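Local atomic coordinates of Polyphosphate:AMP phosphotransferase (Pseudomonas aeruginosa PAO1, PDB entry 3CZP), a protein that transfers a phosphate from inorganic polyphosphate to AMP, making ADP, and converts GMP to GDP less efficiently. Residues L97-R102 against R342-L347. Numbering follows the deposited sequence.
Sequences LPPKGR and RAQPYL
The side-chain amide of Gln344 reaches across to the proline-rich backbone of 97-102 and uses both of its ends there. Gln344 NE2 donates to Leu97 O over 3.2 Å, approaching from well above the carbonyl plane, while a water bridges Gln344 OE1 to Pro98 O, donating to each. A bend at chi2 (-80°) turns the amide of Gln344 back toward the opposite loop, although its CB leaves the backbone in the other direction. Glutamine suits the place because its NH2 can serve the carbonyl of Leu97, while its OE1, facing prolines that have no N-H, accepts from the water; Pro99 N lies near Gln344 NE2 without bonding to it. The ring of Pro99 runs alongside the Gln344 side chain, and Pro99 CB meets Ala343 CB at 4.0 Å; the small methyl is consistent with the close approach of the two backbones here.

These loops belong to the two fused PPK2 domains, each built on a five-stranded parallel sheet of the P-loop NTPase type, so the contact joins the N-terminal domain, which appears catalytically inactive, to the second one. Pro99 opens a type II turn closed by Arg102 N to Pro99 O, with Gly101 at the position where positive phi (90°) favours glycine. Next in the turn, Lys100 N donates to a lone pair of Ala343 O, in the carbonyl plane, at 3.0 Å. The Lys100 side chain is extended beyond CG and runs along the backbone of Ala343 to place Lys100 NZ 3.1 Å from Arg342 O, at the end of helix 339-342, where the flexible chain of a lysine can bring a charged donor to a backbone carbonyl. Beside the amide, the side chains of Leu97 and Pro345 cross, Leu97 CD1 meeting Pro345 CG at 4.0 Å; both are apolar and also pack on Leu142 of helix 125-144.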
loop_
_atom_site.group_PDB
_atom_site.type_symbol
_atom_site.label_atom_id
_atom_site.label_comp_id
_atom_site.label_asym_id
_atom_site.label_seq_id
_atom_site.Cartn_x
_atom_site.Cartn_y
_atom_site.Cartn_z
ATOM N N LEU A 97 2.058 -3.898 -9.542
ATOM C CA LEU A 97 2.744 -5.110 -9.936
ATOM C C LEU A 97 2.236 -6.278 -9.077
ATOM O O LEU A 97 2.023 -6.098 -7.877
ATOM C CB LEU A 97 4.248 -4.933 -9.912
ATOM C CG LEU A 97 4.834 -3.897 -10.858
ATOM C CD1 LEU A 97 6.323 -3.843 -10.619
ATOM C CD2 LEU A 97 4.591 -4.146 -12.385
ATOM N N PRO A 98 2.023 -7.493 -9.689
ATOM C CA PRO A 98 1.569 -8.617 -8.874
ATOM C C PRO A 98 2.752 -9.241 -8.184
ATOM O O PRO A 98 3.817 -9.276 -8.743
ATOM C CB PRO A 98 1.027 -9.603 -9.902
ATOM C CG PRO A 98 1.768 -9.238 -11.168
ATOM C CD PRO A 98 2.266 -7.890 -11.087
ATOM N N PRO A 99 2.575 -9.713 -6.954
ATOM C CA PRO A 99 3.630 -10.368 -6.208
ATOM C C PRO A 99 4.024 -11.739 -6.793
ATOM O O PRO A 99 3.270 -12.378 -7.552
ATOM C CB PRO A 99 3.024 -10.517 -4.806
ATOM C CG PRO A 99 1.526 -10.303 -4.982
ATOM C CD PRO A 99 1.290 -9.609 -6.248
ATOM N N LYS A 100 5.161 -12.231 -6.399
ATOM C CA LYS A 100 5.536 -13.577 -6.736
ATOM C C LYS A 100 4.435 -14.558 -6.472
ATOM O O LYS A 100 3.751 -14.476 -5.414
ATOM C CB LYS A 100 6.786 -13.963 -5.935
ATOM C CG LYS A 100 7.983 -13.148 -6.314
ATOM C CD LYS A 100 9.164 -13.482 -5.398
ATOM C CE LYS A 100 10.355 -12.580 -5.656
ATOM N NZ LYS A 100 11.451 -12.937 -4.734
ATOM N N GLY A 101 4.208 -15.438 -7.445
ATOM C CA GLY A 101 3.217 -16.456 -7.336
ATOM C C GLY A 101 1.848 -16.031 -7.843
ATOM O O GLY A 101 0.977 -16.870 -7.942
ATOM N N ARG A 102 1.694 -14.785 -8.277
ATOM C CA ARG A 102 0.428 -14.304 -8.844
ATOM C C ARG A 102 0.590 -13.750 -10.237
ATOM O O ARG A 102 1.710 -13.569 -10.717
ATOM C CB ARG A 102 -0.192 -13.342 -7.868
ATOM C CG ARG A 102 -0.774 -14.053 -6.698
ATOM C CD ARG A 102 -1.464 -13.102 -5.765
ATOM N NE ARG A 102 -2.564 -12.419 -6.462
ATOM C CZ ARG A 102 -3.848 -12.706 -6.313
ATOM N NH1 ARG A 102 -4.257 -13.608 -5.412
ATOM N NH2 ARG A 102 -4.738 -12.061 -7.044
ATOM N N ARG A 342 9.907 -8.170 -0.355
ATOM C CA ARG A 342 10.653 -9.276 -0.915
ATOM C C ARG A 342 9.890 -10.007 -2.080
ATOM O O ARG A 342 10.509 -10.614 -2.954
ATOM C CB ARG A 342 11.012 -10.232 0.200
ATOM C CG ARG A 342 12.157 -9.738 1.109
ATOM C CD ARG A 342 12.711 -10.882 2.011
ATOM N NE ARG A 342 11.622 -11.641 2.676
ATOM C CZ ARG A 342 11.137 -11.430 3.916
ATOM N NH1 ARG A 342 11.631 -10.502 4.746
ATOM N NH2 ARG A 342 10.140 -12.194 4.366
ATOM N N ALA A 343 8.556 -9.928 -2.077
ATOM C CA ALA A 343 7.684 -10.534 -3.103
ATOM C C ALA A 343 7.674 -9.695 -4.371
ATOM O O ALA A 343 6.990 -10.041 -5.331
ATOM C CB ALA A 343 6.280 -10.665 -2.568
ATOM N N GLN A 344 8.445 -8.596 -4.400
ATOM C CA GLN A 344 8.387 -7.624 -5.536
ATOM C C GLN A 344 9.814 -7.338 -6.038
ATOM O O GLN A 344 10.790 -7.668 -5.374
ATOM C CB GLN A 344 7.751 -6.368 -5.040
ATOM C CG GLN A 344 6.353 -6.536 -4.620
ATOM C CD GLN A 344 5.389 -6.547 -5.820
ATOM O OE1 GLN A 344 5.798 -6.256 -6.939
ATOM N NE2 GLN A 344 4.165 -6.912 -5.593
ATOM N N PRO A 345 9.959 -6.772 -7.243
ATOM C CA PRO A 345 11.286 -6.414 -7.706
ATOM C C PRO A 345 11.919 -5.310 -6.842
ATOM O O PRO A 345 11.219 -4.496 -6.249
ATOM C CB PRO A 345 11.033 -5.851 -9.098
ATOM C CG PRO A 345 9.676 -5.529 -9.108
ATOM C CD PRO A 345 8.958 -6.457 -8.260
ATOM N N TYR A 346 13.232 -5.327 -6.784
ATOM C CA TYR A 346 14.018 -4.449 -5.907
ATOM C C TYR A 346 13.516 -2.995 -5.749
ATOM O O TYR A 346 13.307 -2.548 -4.615
ATOM C CB TYR A 346 15.478 -4.433 -6.369
ATOM C CG TYR A 346 16.389 -3.605 -5.498
ATOM C CD1 TYR A 346 16.656 -3.982 -4.164
ATOM C CD2 TYR A 346 17.004 -2.474 -5.983
ATOM C CE1 TYR A 346 17.502 -3.195 -3.326
ATOM C CE2 TYR A 346 17.863 -1.719 -5.166
ATOM C CZ TYR A 346 18.110 -2.091 -3.855
ATOM O OH TYR A 346 18.952 -1.306 -3.068
ATOM N N LEU A 347 13.301 -2.258 -6.842
ATOM C CA LEU A 347 12.959 -0.800 -6.698
ATOM C C LEU A 347 11.563 -0.539 -6.217
ATOM O O LEU A 347 11.241 0.586 -5.881
ATOM C CB LEU A 347 13.191 -0.044 -8.011
ATOM C CG LEU A 347 14.693 0.059 -8.357
ATOM C CD1 LEU A 347 14.933 0.570 -9.760
ATOM C CD2 LEU A 347 15.490 0.860 -7.193
HETATM O O HOH W 1 6.137 -8.154 -9.010
#